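Malate dehydrogenase (Naegleria fowleri, PDB 6UM4) probably catalyses the reversible, nicotinamide-cofactor-dependent oxidation of malate to oxaloacetate. Local coordinates at residues Q108-L113 with I178-K183; P128-L133 with L158-L163; Q205-N210 with S234-D239; A275-H280 with S373-C378. All blocks are in the same frame, centred on the assembly; numbering follows the deposited sequence.

Contact 1. Residues Q108-L113 with I178-K183; sequences QIANSL and ILLGGK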
loop_
_atom_site.group_PDB
_atom_site.type_symbol
_atom_site.label_atom_id
_atom_site.label_comp_id
_atom_site.label_asym_id
_atom_site.label_seq_id
_atom_site.Cartn_x
_atom_site.Cartn_y
_atom_site.Cartn_z
ATOM N N GLN A 108 10.727 -4.175 -3.292
ATOM C CA GLN A 108 9.412 -4.618 -2.831
ATOM C C GLN A 108 8.871 -3.704 -1.738
ATOM O O GLN A 108 7.679 -3.359 -1.742
ATOM C CB GLN A 108 9.489 -6.068 -2.357
ATOM C CG GLN A 108 9.626 -7.063 -3.500
ATOM C CD GLN A 108 8.533 -6.909 -4.546
ATOM O OE1 GLN A 108 7.342 -6.816 -4.223
ATOM N NE2 GLN A 108 8.938 -6.852 -5.813
ATOM N N ILE A 109 9.740 -3.256 -0.826
ATOM C CA ILE A 109 9.313 -2.303 0.193
ATOM C C ILE A 109 8.824 -1.012 -0.461
ATOM O O ILE A 109 7.766 -0.474 -0.104
ATOM C CB ILE A 109 10.457 -2.033 1.187
ATOM C CG1 ILE A 109 10.672 -3.236 2.128
ATOM C CG2 ILE A 109 10.180 -0.764 1.947
ATOM C CD1 ILE A 109 11.924 -3.077 3.017
ATOM N N ALA A 110 9.588 -0.491 -1.428
ATOM C CA ALA A 110 9.165 0.731 -2.120
ATOM C C ALA A 110 7.805 0.561 -2.794
ATOM O O ALA A 110 6.974 1.478 -2.770
ATOM C CB ALA A 110 10.209 1.148 -3.157
ATOM N N ASN A 111 7.563 -0.606 -3.394
ATOM C CA ASN A 111 6.292 -0.838 -4.096
ATOM C C ASN A 111 5.085 -0.586 -3.190
ATOM O O ASN A 111 4.056 -0.079 -3.655
ATOM C CB ASN A 111 6.269 -2.258 -4.668
ATOM C CG ASN A 111 4.930 -2.619 -5.331
ATOM O OD1 ASN A 111 4.109 -3.340 -4.747
ATOM N ND2 ASN A 111 4.731 -2.161 -6.561
ATOM N N SER A 112 5.201 -0.888 -1.891
ATOM C CA SER A 112 4.132 -0.563 -0.953
ATOM C C SER A 112 4.269 0.838 -0.378
ATOM O O SER A 112 3.254 1.506 -0.143
ATOM C CB SER A 112 4.073 -1.598 0.180
ATOM O OG SER A 112 3.615 -2.851 -0.308
ATOM N N LEU A 113 5.498 1.309 -0.165
ATOM C CA LEU A 113 5.709 2.598 0.490
ATOM C C LEU A 113 5.206 3.776 -0.347
ATOM O O LEU A 113 4.565 4.703 0.172
ATOM C CB LEU A 113 7.193 2.777 0.782
ATOM C CG LEU A 113 7.514 4.090 1.465
ATOM C CD1 LEU A 113 7.304 3.910 2.960
ATOM C CD2 LEU A 113 8.939 4.493 1.170
ATOM N N ILE A 178 14.047 8.623 2.846
ATOM C CA ILE A 178 13.823 7.273 3.347
ATOM C C ILE A 178 14.789 6.364 2.605
ATOM O O ILE A 178 14.728 6.255 1.374
ATOM C CB ILE A 178 12.362 6.812 3.162
ATOM C CG1 ILE A 178 11.435 7.729 3.959
ATOM C CG2 ILE A 178 12.181 5.361 3.634
ATOM C CD1 ILE A 178 9.975 7.461 3.735
ATOM N N LEU A 179 15.715 5.760 3.341
ATOM C CA LEU A 179 16.836 5.051 2.736
ATOM C C LEU A 179 16.573 3.560 2.815
ATOM O O LEU A 179 16.862 2.924 3.833
ATOM C CB LEU A 179 18.137 5.447 3.427
ATOM C CG LEU A 179 18.317 6.955 3.339
ATOM C CD1 LEU A 179 19.686 7.409 3.787
ATOM C CD2 LEU A 179 18.029 7.411 1.875
ATOM N N LEU A 180 16.024 3.008 1.721
ATOM C CA LEU A 180 15.743 1.585 1.597
ATOM C C LEU A 180 16.888 0.848 0.938
ATOM O O LEU A 180 17.088 -0.346 1.197
ATOM C CB LEU A 180 14.470 1.356 0.768
ATOM C CG LEU A 180 13.217 2.124 1.181
ATOM C CD1 LEU A 180 12.084 1.907 0.162
ATOM C CD2 LEU A 180 12.771 1.672 2.563
ATOM N N GLY A 181 17.645 1.545 0.100
ATOM C CA GLY A 181 18.656 0.900 -0.699
ATOM C C GLY A 181 19.916 0.587 0.087
ATOM O O GLY A 181 20.346 1.336 0.964
ATOM N N GLY A 182 20.528 -0.530 -0.276
ATOM C CA GLY A 182 21.755 -0.951 0.357
ATOM C C GLY A 182 22.371 -2.076 -0.437
ATOM O O GLY A 182 21.971 -2.350 -1.572
ATOM N N LYS A 183 23.399 -2.682 0.141
ATOM C CA LYS A 183 24.042 -3.821 -0.498
ATOM C C LYS A 183 23.717 -5.099 0.262
ATOM O O LYS A 183 24.140 -5.249 1.419
ATOM C CB LYS A 183 25.556 -3.616 -0.584
ATOM C CG LYS A 183 26.263 -4.600 -1.514
ATOM C CD LYS A 183 27.775 -4.453 -1.421
ATOM C CE LYS A 183 28.493 -5.282 -2.471
ATOM N NZ LYS A 183 29.948 -4.946 -2.500
#
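Leu-180 pushes its forked end against the first turns of helix 108-118, where both methyl groups meet the CG2 branch of Ile-109. The closer pair is Ile-109 CG2 with Leu-180 CD2 at 3.6 Å, and the two side chains cross obliquely. CD1 of Leu-180 also lies against Ala-110, 3.9 Å from its CB and 3.8 Å from its backbone N; alanine suits this place because its short side chain lets the leucine methyl come close to the helix backbone. One turn on, Leu-113 meets Ile-178 tip to tip, Leu-113 CD2 to Ile-178 CD1 at 4.1 Å. Leu-113 reaches that far because its CG stands anti to the backbone N (chi1 -180°). Further out, Val-102 of the neighbouring strand touches both Leu-113 and Leu-180, and backbone bonds from Ile-178 to Thr-101 and Ser-103 tie its strand to strand 98-102 and the residue just after it. The same side chains also meet helix 332-348, Ile-109 touching Ala-335 and Leu-113 touching Ile-340. The arrangement belongs to the Rossmann fold of the NAD-binding domain: the helix that follows the first strand lies over the end of the fourth. No hydrogen bond joins the two segments; the contact consists of aliphatic side chains packed together, as expected between a Rossmann helix and its sheet.

Contact 2. Residues P128-L133 with L158-L163; sequences PVKLRL and LEEIYL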
loop_
_atom_site.group_PDB
_atom_site.type_symbol
_atom_site.label_atom_id
_atom_site.label_comp_id
_atom_site.label_asym_id
_atom_site.label_seq_id
_atom_site.Cartn_x
_atom_site.Cartn_y
_atom_site.Cartn_z
ATOM N N PRO A 128 1.105 18.485 -0.206
ATOM C CA PRO A 128 1.595 18.012 -1.508
ATOM C C PRO A 128 3.012 17.474 -1.419
ATOM O O PRO A 128 3.836 17.954 -0.642
ATOM C CB PRO A 128 1.549 19.274 -2.385
ATOM C CG PRO A 128 0.582 20.177 -1.711
ATOM C CD PRO A 128 0.727 19.909 -0.247
ATOM N N VAL A 129 3.308 16.484 -2.254
ATOM C CA VAL A 129 4.587 15.796 -2.182
ATOM C C VAL A 129 5.247 15.735 -3.548
ATOM O O VAL A 129 4.586 15.701 -4.590
ATOM C CB VAL A 129 4.441 14.374 -1.591
ATOM C CG1 VAL A 129 3.974 14.463 -0.174
ATOM C CG2 VAL A 129 3.431 13.574 -2.400
ATOM N N LYS A 130 6.575 15.779 -3.525
ATOM C CA LYS A 130 7.428 15.514 -4.671
ATOM C C LYS A 130 8.348 14.360 -4.319
ATOM O O LYS A 130 9.020 14.391 -3.280
ATOM C CB LYS A 130 8.243 16.743 -5.061
ATOM C CG LYS A 130 7.405 17.959 -5.430
ATOM C CD LYS A 130 8.277 19.117 -5.857
ATOM C CE LYS A 130 7.422 20.341 -6.154
ATOM N NZ LYS A 130 8.229 21.434 -6.757
ATOM N N LEU A 131 8.388 13.359 -5.184
ATOM C CA LEU A 131 9.189 12.165 -4.961
ATOM C C LEU A 131 10.432 12.230 -5.828
ATOM O O LEU A 131 10.341 12.438 -7.041
ATOM C CB LEU A 131 8.383 10.909 -5.284
ATOM C CG LEU A 131 7.268 10.530 -4.309
ATOM C CD1 LEU A 131 6.462 9.352 -4.861
ATOM C CD2 LEU A 131 7.874 10.195 -2.987
ATOM N N ARG A 132 11.588 12.054 -5.208
ATOM C CA ARG A 132 12.840 11.900 -5.927
ATOM C C ARG A 132 13.299 10.473 -5.684
ATOM O O ARG A 132 13.723 10.132 -4.573
ATOM C CB ARG A 132 13.868 12.934 -5.466
ATOM C CG ARG A 132 13.429 14.379 -5.755
ATOM C CD ARG A 132 14.516 15.403 -5.378
ATOM N NE ARG A 132 15.563 15.497 -6.384
ATOM C CZ ARG A 132 15.475 16.265 -7.475
ATOM N NH1 ARG A 132 14.318 16.846 -7.783
ATOM N NH2 ARG A 132 16.489 16.327 -8.334
ATOM N N LEU A 133 13.231 9.662 -6.724
ATOM C CA LEU A 133 13.372 8.215 -6.630
ATOM C C LEU A 133 14.748 7.814 -7.129
ATOM O O LEU A 133 15.095 8.102 -8.279
ATOM C CB LEU A 133 12.294 7.520 -7.464
ATOM C CG LEU A 133 10.858 7.890 -7.111
ATOM C CD1 LEU A 133 9.879 7.062 -7.951
ATOM C CD2 LEU A 133 10.645 7.646 -5.603
ATOM N N LEU A 158 0.527 14.315 -5.500
ATOM C CA LEU A 158 1.830 13.976 -6.077
ATOM C C LEU A 158 2.157 14.993 -7.164
ATOM O O LEU A 158 1.720 14.863 -8.308
ATOM C CB LEU A 158 1.820 12.560 -6.623
ATOM C CG LEU A 158 3.158 11.986 -7.045
ATOM C CD1 LEU A 158 4.214 12.222 -5.958
ATOM C CD2 LEU A 158 2.953 10.514 -7.256
ATOM N N GLU A 159 2.947 15.996 -6.802
ATOM C CA GLU A 159 3.212 17.102 -7.710
ATOM C C GLU A 159 4.327 16.790 -8.698
ATOM O O GLU A 159 4.362 17.378 -9.787
ATOM C CB GLU A 159 3.557 18.363 -6.916
ATOM C CG GLU A 159 2.746 19.580 -7.328
ATOM C CD GLU A 159 1.945 20.152 -6.176
ATOM O OE1 GLU A 159 2.549 20.822 -5.309
ATOM O OE2 GLU A 159 0.716 19.916 -6.122
ATOM N N GLU A 160 5.230 15.878 -8.356
ATOM C CA GLU A 160 6.335 15.562 -9.241
ATOM C C GLU A 160 6.873 14.192 -8.881
ATOM O O GLU A 160 6.861 13.803 -7.714
ATOM C CB GLU A 160 7.466 16.601 -9.137
ATOM C CG GLU A 160 8.538 16.433 -10.201
ATOM C CD GLU A 160 9.817 17.215 -9.916
ATOM O OE1 GLU A 160 9.847 18.009 -8.949
ATOM O OE2 GLU A 160 10.781 17.058 -10.695
ATOM N N ILE A 161 7.352 13.472 -9.891
ATOM C CA ILE A 161 8.132 12.251 -9.712
ATOM C C ILE A 161 9.413 12.418 -10.518
ATOM O O ILE A 161 9.370 12.455 -11.753
ATOM C CB ILE A 161 7.376 10.995 -10.171
ATOM C CG1 ILE A 161 6.019 10.886 -9.471
ATOM C CG2 ILE A 161 8.216 9.758 -9.879
ATOM C CD1 ILE A 161 5.124 9.769 -10.044
ATOM N N TYR A 162 10.551 12.506 -9.837
ATOM C CA TYR A 162 11.854 12.640 -10.477
ATOM C C TYR A 162 12.645 11.352 -10.276
ATOM O O TYR A 162 12.681 10.813 -9.165
ATOM C CB TYR A 162 12.617 13.842 -9.907
ATOM C CG TYR A 162 14.019 14.011 -10.466
ATOM C CD1 TYR A 162 14.236 14.650 -11.683
ATOM C CD2 TYR A 162 15.127 13.542 -9.763
ATOM C CE1 TYR A 162 15.537 14.812 -12.193
ATOM C CE2 TYR A 162 16.409 13.691 -10.264
ATOM C CZ TYR A 162 16.614 14.328 -11.475
ATOM O OH TYR A 162 17.905 14.471 -11.952
ATOM N N LEU A 163 13.253 10.852 -11.354
ATOM C CA LEU A 163 13.979 9.584 -11.356
ATOM C C LEU A 163 15.462 9.816 -11.601
ATOM O O LEU A 163 15.825 10.610 -12.470
ATOM C CB LEU A 163 13.468 8.653 -12.457
ATOM C CG LEU A 163 11.975 8.447 -12.680
ATOM C CD1 LEU A 163 11.808 7.427 -13.778
ATOM C CD2 LEU A 163 11.286 8.001 -11.418
HETATM O O HOH W 1 8.577 21.069 -9.173
HETATM O O HOH W 2 11.785 17.116 -6.730
HETATM O O HOH W 3 12.356 19.072 -9.478
#
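Arg-132 and Tyr-162 stack across two parallel strands laced by four backbone hydrogen bonds. Tyr-162 N to Leu-131 O (2.8 Å) and Leu-133 N to Tyr-162 O (2.8 Å) are nearly straight. Glu-159 N bonds to Val-129 O; Val-129 pairs with Leu-158 but Leu-131 with Ile-161, so strand 158-164 carries one extra residue, a beta bulge at Glu-159. The planar, charged guanidinium suits the tyrosine face and lies almost flat on it (planes at 15°), an off-centre cation-pi stack with NH2 over the rim, 3.3 Å from Tyr-162 CE2. A bend at chi3 (79°) turns the guanidinium over the ring, while NH2 also bonds to Asp-169 O. Water links NH1 to Glu-160 OE1, one water 2.8 Å from NH1 and a second more weakly held; another joins Lys-130 NZ weakly to the same oxygen. The other face is apolar, with Leu-131 CD1 on Leu-158 CD1 (3.8 Å) and Leu-133 CD1 on Ile-161 CG2 (3.7 Å), residues suited to a side facing helices. The strands belong to one Rossmann beta-alpha-beta unit; its helix 140-151 covers Ile-161 and Leu-163, helix 108-118 covers Leu-131, Leu-133 and Leu-158, and strand 98-102 pairs with the far edge of strand 129-134.

Contact 3. Residues Q205-N210 with S234-D239; sequences QGEALN and SANAPD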
loop_
_atom_site.group_PDB
_atom_site.type_symbol
_atom_site.label_atom_id
_atom_site.label_comp_id
_atom_site.label_asym_id
_atom_site.label_seq_id
_atom_site.Cartn_x
_atom_site.Cartn_y
_atom_site.Cartn_z
ATOM N N GLN A 205 26.088 8.619 0.953
ATOM C CA GLN A 205 24.777 9.262 0.975
ATOM C C GLN A 205 24.694 10.340 2.045
ATOM O O GLN A 205 24.069 11.381 1.829
ATOM C CB GLN A 205 23.671 8.211 1.141
ATOM C CG GLN A 205 23.596 7.298 -0.072
ATOM C CD GLN A 205 22.403 6.365 -0.060
ATOM O OE1 GLN A 205 21.635 6.329 0.903
ATOM N NE2 GLN A 205 22.243 5.603 -1.136
ATOM N N GLY A 206 25.335 10.135 3.198
ATOM C CA GLY A 206 25.438 11.224 4.156
ATOM C C GLY A 206 26.146 12.433 3.567
ATOM O O GLY A 206 25.763 13.581 3.821
ATOM N N GLU A 207 27.195 12.190 2.779
ATOM C CA GLU A 207 27.906 13.277 2.116
ATOM C C GLU A 207 26.982 14.012 1.156
ATOM O O GLU A 207 26.956 15.249 1.120
ATOM C CB GLU A 207 29.133 12.722 1.383
ATOM C CG GLU A 207 30.315 12.398 2.297
ATOM C CD GLU A 207 31.413 11.601 1.608
ATOM O OE1 GLU A 207 31.180 11.078 0.496
ATOM O OE2 GLU A 207 32.505 11.469 2.199
ATOM N N ALA A 208 26.210 13.263 0.368
ATOM C CA ALA A 208 25.287 13.892 -0.577
ATOM C C ALA A 208 24.168 14.615 0.161
ATOM O O ALA A 208 23.787 15.730 -0.219
ATOM C CB ALA A 208 24.710 12.839 -1.530
ATOM N N LEU A 209 23.634 13.986 1.217
ATOM C CA LEU A 209 22.590 14.610 2.027
ATOM C C LEU A 209 23.076 15.928 2.599
ATOM O O LEU A 209 22.386 16.951 2.513
ATOM C CB LEU A 209 22.153 13.663 3.159
ATOM C CG LEU A 209 21.034 12.627 2.941
ATOM C CD1 LEU A 209 21.071 11.507 4.001
ATOM C CD2 LEU A 209 19.648 13.272 2.925
ATOM N N ASN A 210 24.278 15.921 3.185
ATOM C CA ASN A 210 24.784 17.124 3.819
ATOM C C ASN A 210 24.898 18.245 2.805
ATOM O O ASN A 210 24.551 19.393 3.096
ATOM C CB ASN A 210 26.137 16.849 4.483
ATOM C CG ASN A 210 26.480 17.881 5.529
ATOM O OD1 ASN A 210 25.991 17.813 6.648
ATOM N ND2 ASN A 210 27.320 18.851 5.168
ATOM N N SER A 234 25.225 9.883 9.590
ATOM C CA SER A 234 25.341 11.070 10.421
ATOM C C SER A 234 26.790 11.504 10.573
ATOM O O SER A 234 27.084 12.701 10.552
ATOM C CB SER A 234 24.712 10.791 11.789
ATOM O OG SER A 234 24.781 11.918 12.647
ATOM N N ALA A 235 27.707 10.543 10.738
ATOM C CA ALA A 235 29.117 10.886 10.912
ATOM C C ALA A 235 29.666 11.615 9.703
ATOM O O ALA A 235 30.638 12.366 9.820
ATOM C CB ALA A 235 29.951 9.635 11.158
ATOM N N ASN A 236 29.074 11.384 8.539
ATOM C CA ASN A 236 29.504 11.995 7.288
ATOM C C ASN A 236 28.575 13.115 6.857
ATOM O O ASN A 236 28.585 13.517 5.684
ATOM C CB ASN A 236 29.606 10.927 6.204
ATOM C CG ASN A 236 30.742 9.958 6.462
ATOM O OD1 ASN A 236 31.898 10.247 6.142
ATOM N ND2 ASN A 236 30.432 8.828 7.095
ATOM N N ALA A 237 27.773 13.629 7.787
ATOM C CA ALA A 237 26.867 14.739 7.513
ATOM C C ALA A 237 26.955 15.724 8.662
ATOM O O ALA A 237 26.005 15.894 9.429
ATOM C CB ALA A 237 25.435 14.236 7.321
ATOM N N PRO A 238 28.089 16.428 8.783
ATOM C CA PRO A 238 28.342 17.231 9.997
ATOM C C PRO A 238 27.383 18.394 10.197
ATOM O O PRO A 238 27.273 18.896 11.320
ATOM C CB PRO A 238 29.784 17.719 9.798
ATOM C CG PRO A 238 30.021 17.663 8.327
ATOM C CD PRO A 238 29.226 16.466 7.846
ATOM N N ASP A 239 26.696 18.854 9.153
ATOM C CA ASP A 239 25.762 19.963 9.304
ATOM C C ASP A 239 24.324 19.502 9.528
ATOM O O ASP A 239 23.424 20.339 9.673
ATOM C CB ASP A 239 25.850 20.886 8.092
ATOM C CG ASP A 239 27.218 21.499 7.954
ATOM O OD1 ASP A 239 27.613 22.281 8.850
ATOM O OD2 ASP A 239 27.923 21.161 6.984
HETATM O O HOH W 4 32.807 12.472 4.605
#
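Asn-210, well along helix 191-212, comes to Ala-237 with only 4.9 Å between their CA atoms, where the chain has just left helix 226-235 and turns across the first helix. The amide of Asn-210 then uses both of its ends on Asp-239. Its OD1 accepts the backbone N-H of Asp-239 at 2.8 Å, in the carbonyl plane and on a lone pair. Its ND2 donates to Asp-239 OD2 at 3.0 Å, almost straight (172°) and onto the anti lone pair of the carboxylate. CG anti to the backbone N (chi1 -160°) swings the amide out over the turn, and asparagine fits because one flat group supplies acceptor and donor together. Gly-206, one turn earlier, has no side chain on the face toward Asn-236 and Ala-237, so the two backbones lie close there, and the CB of Ala-237 touches Gly-206 O at 3.6 Å. Beside Gly-206, a water bonds to both Glu-207 OE2 and Asn-236 OD1, while Asn-236 ND2 bonds to Ile-232 O and Leu-417 O. Two bonds from a single amide fix its rotation and hold Asp-239 against helix 191-212, so this helix is tied to the loop after helix 226-235 by a pair of polar bonds, with close packing at Gly-206 beside them.

Contact 4. Residues A275-H280 with S373-C378; sequences AIWGNH and SMPVQC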
loop_
_atom_site.group_PDB
_atom_site.type_symbol
_atom_site.label_atom_id
_atom_site.label_comp_id
_atom_site.label_asym_id
_atom_site.label_seq_id
_atom_site.Cartn_x
_atom_site.Cartn_y
_atom_site.Cartn_z
ATOM N N ALA A 275 8.145 -0.786 24.090
ATOM C CA ALA A 275 9.320 -0.243 23.412
ATOM C C ALA A 275 10.306 -1.349 23.050
ATOM O O ALA A 275 10.381 -2.384 23.715
ATOM C CB ALA A 275 10.021 0.806 24.279
ATOM N N ILE A 276 11.078 -1.090 22.001
ATOM C CA ILE A 276 12.213 -1.907 21.578
ATOM C C ILE A 276 13.498 -1.158 21.937
ATOM O O ILE A 276 13.640 0.020 21.596
ATOM C CB ILE A 276 12.131 -2.181 20.065
ATOM C CG1 ILE A 276 10.778 -2.812 19.712
ATOM C CG2 ILE A 276 13.292 -3.003 19.567
ATOM C CD1 ILE A 276 10.565 -4.217 20.261
ATOM N N TRP A 277 14.419 -1.819 22.647
ATOM C CA TRP A 277 15.732 -1.243 22.944
ATOM C C TRP A 277 16.805 -1.882 22.068
ATOM O O TRP A 277 16.763 -3.080 21.780
ATOM C CB TRP A 277 16.142 -1.451 24.408
ATOM C CG TRP A 277 15.246 -0.859 25.461
ATOM C CD1 TRP A 277 14.097 -1.407 25.958
ATOM C CD2 TRP A 277 15.470 0.343 26.210
ATOM N NE1 TRP A 277 13.554 -0.588 26.913
ATOM C CE2 TRP A 277 14.388 0.485 27.103
ATOM C CE3 TRP A 277 16.465 1.323 26.196
ATOM C CZ2 TRP A 277 14.280 1.562 27.975
ATOM C CZ3 TRP A 277 16.351 2.388 27.054
ATOM C CH2 TRP A 277 15.264 2.502 27.934
ATOM N N GLY A 278 17.800 -1.087 21.681
ATOM C CA GLY A 278 19.008 -1.664 21.107
ATOM C C GLY A 278 19.125 -1.644 19.589
ATOM O O GLY A 278 18.710 -0.690 18.929
ATOM N N ASN A 279 19.701 -2.704 19.038
ATOM C CA ASN A 279 20.003 -2.828 17.622
ATOM C C ASN A 279 18.799 -3.392 16.869
ATOM O O ASN A 279 18.071 -4.248 17.383
ATOM C CB ASN A 279 21.209 -3.764 17.474
ATOM C CG ASN A 279 21.908 -3.625 16.162
ATOM O OD1 ASN A 279 21.589 -2.750 15.381
ATOM N ND2 ASN A 279 22.887 -4.492 15.911
ATOM N N HIS A 280 18.610 -2.944 15.624
ATOM C CA HIS A 280 17.608 -3.579 14.754
ATOM C C HIS A 280 18.185 -4.924 14.306
ATOM O O HIS A 280 18.711 -5.087 13.202
ATOM C CB HIS A 280 17.263 -2.672 13.570
ATOM C CG HIS A 280 16.333 -3.289 12.574
ATOM N ND1 HIS A 280 15.099 -3.800 12.916
ATOM C CD2 HIS A 280 16.459 -3.477 11.237
ATOM C CE1 HIS A 280 14.505 -4.276 11.833
ATOM N NE2 HIS A 280 15.310 -4.090 10.800
ATOM N N SER A 373 17.952 2.020 19.743
ATOM C CA SER A 373 16.507 2.137 19.871
ATOM C C SER A 373 16.130 2.353 21.328
ATOM O O SER A 373 16.715 1.752 22.242
ATOM C CB SER A 373 15.833 0.876 19.318
ATOM O OG SER A 373 14.417 0.984 19.236
ATOM N N MET A 374 15.196 3.270 21.555
ATOM C CA MET A 374 14.749 3.611 22.899
ATOM C C MET A 374 13.267 3.941 22.839
ATOM O O MET A 374 12.767 4.366 21.796
ATOM C CB MET A 374 15.514 4.820 23.466
ATOM C CG MET A 374 17.019 4.714 23.445
ATOM S SD MET A 374 17.839 6.169 24.158
ATOM C CE MET A 374 19.426 5.983 23.335
ATOM N N PRO A 375 12.551 3.821 23.957
ATOM C CA PRO A 375 11.186 4.374 24.014
ATOM C C PRO A 375 11.233 5.884 23.868
ATOM O O PRO A 375 11.921 6.574 24.629
ATOM C CB PRO A 375 10.694 3.977 25.410
ATOM C CG PRO A 375 11.981 3.727 26.218
ATOM C CD PRO A 375 12.931 3.134 25.206
ATOM N N VAL A 376 10.511 6.401 22.872
ATOM C CA VAL A 376 10.427 7.840 22.659
ATOM C C VAL A 376 8.978 8.263 22.479
ATOM O O VAL A 376 8.104 7.465 22.123
ATOM C CB VAL A 376 11.245 8.320 21.448
ATOM C CG1 VAL A 376 12.681 7.823 21.537
ATOM C CG2 VAL A 376 10.544 7.919 20.131
ATOM N N GLN A 377 8.736 9.540 22.750
ATOM C CA GLN A 377 7.507 10.217 22.382
ATOM C C GLN A 377 7.813 11.152 21.225
ATOM O O GLN A 377 8.714 11.996 21.331
ATOM C CB GLN A 377 6.931 11.018 23.545
ATOM C CG GLN A 377 5.642 11.716 23.154
ATOM C CD GLN A 377 4.834 12.132 24.348
ATOM O OE1 GLN A 377 4.969 11.558 25.429
ATOM N NE2 GLN A 377 3.967 13.121 24.161
ATOM N N CYS A 378 7.079 11.001 20.126
ATOM C CA CYS A 378 7.196 11.910 18.987
ATOM C C CYS A 378 6.200 13.042 19.172
ATOM O O CYS A 378 4.990 12.814 19.182
ATOM C CB CYS A 378 6.960 11.183 17.665
ATOM S SG CYS A 378 8.355 10.130 17.168
#
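Ser-373 and Gly-278 form a hydrogen-bonded antiparallel pair, a single beta bridge between strand 371-380 and the residue just after strand 271-277, in the lactate/malate dehydrogenase alpha/beta C-terminal domain. Ser-373 N donates to Gly-278 O at 2.9 Å, in the carbonyl plane, and Gly-278 N returns a bond to Ser-373 O at 3.1 Å. The serine hydroxyl bonds to Ile-276 O at 2.7 Å, well above the carbonyl plane; OG, anti to the backbone N (chi1 -172°), also bonds to Thr-249 OG1. Glycine suits position 278 because its positive phi (100°) would press a CB against the preceding carbonyl oxygen. Gly-278 O has a second partner in Asn-227 ND2, and beyond it His-280 ND1 bonds to Asp-252, consistent with the His-Asp pair of malate dehydrogenases. Around this polar core, Pro-375 lays CD over one face of the six-membered ring of Trp-277, a CH-pi contact of 3.5 Å to its centroid; the indole is held by NE1 bonding to Asp-287, and proline suits the place because its CD, next to the ring nitrogen, presents C-H groups to the indole face. Farther along, alanine and proline press tighter than usual van der Waals contact, Ala-275 CB lying 3.4 Å from Pro-375 CB.

Overall arrangement
From the N terminus, contact 1 opens at 108-113 and closes at 178-183, and contact 2, between 128-133 and 158-163, is nested inside that loop. Both reach the same six-stranded parallel sheet, contact 1 over its middle and contact 2 at its outer edge. Contact 3 follows in series, closing the loop from 205-210 to 234-239, and touches contact 1 where Leu-179 CD1 meets Gln-205 OE1 at 3.6 Å. Contact 4 then closes the longest loop, 275-280 to 373-378, in the C-terminal domain, on the opposite side of the chain's centre from contacts 1 and 2. None cross: three contacts bind the NAD-binding domain together, and the fourth binds its partner domain.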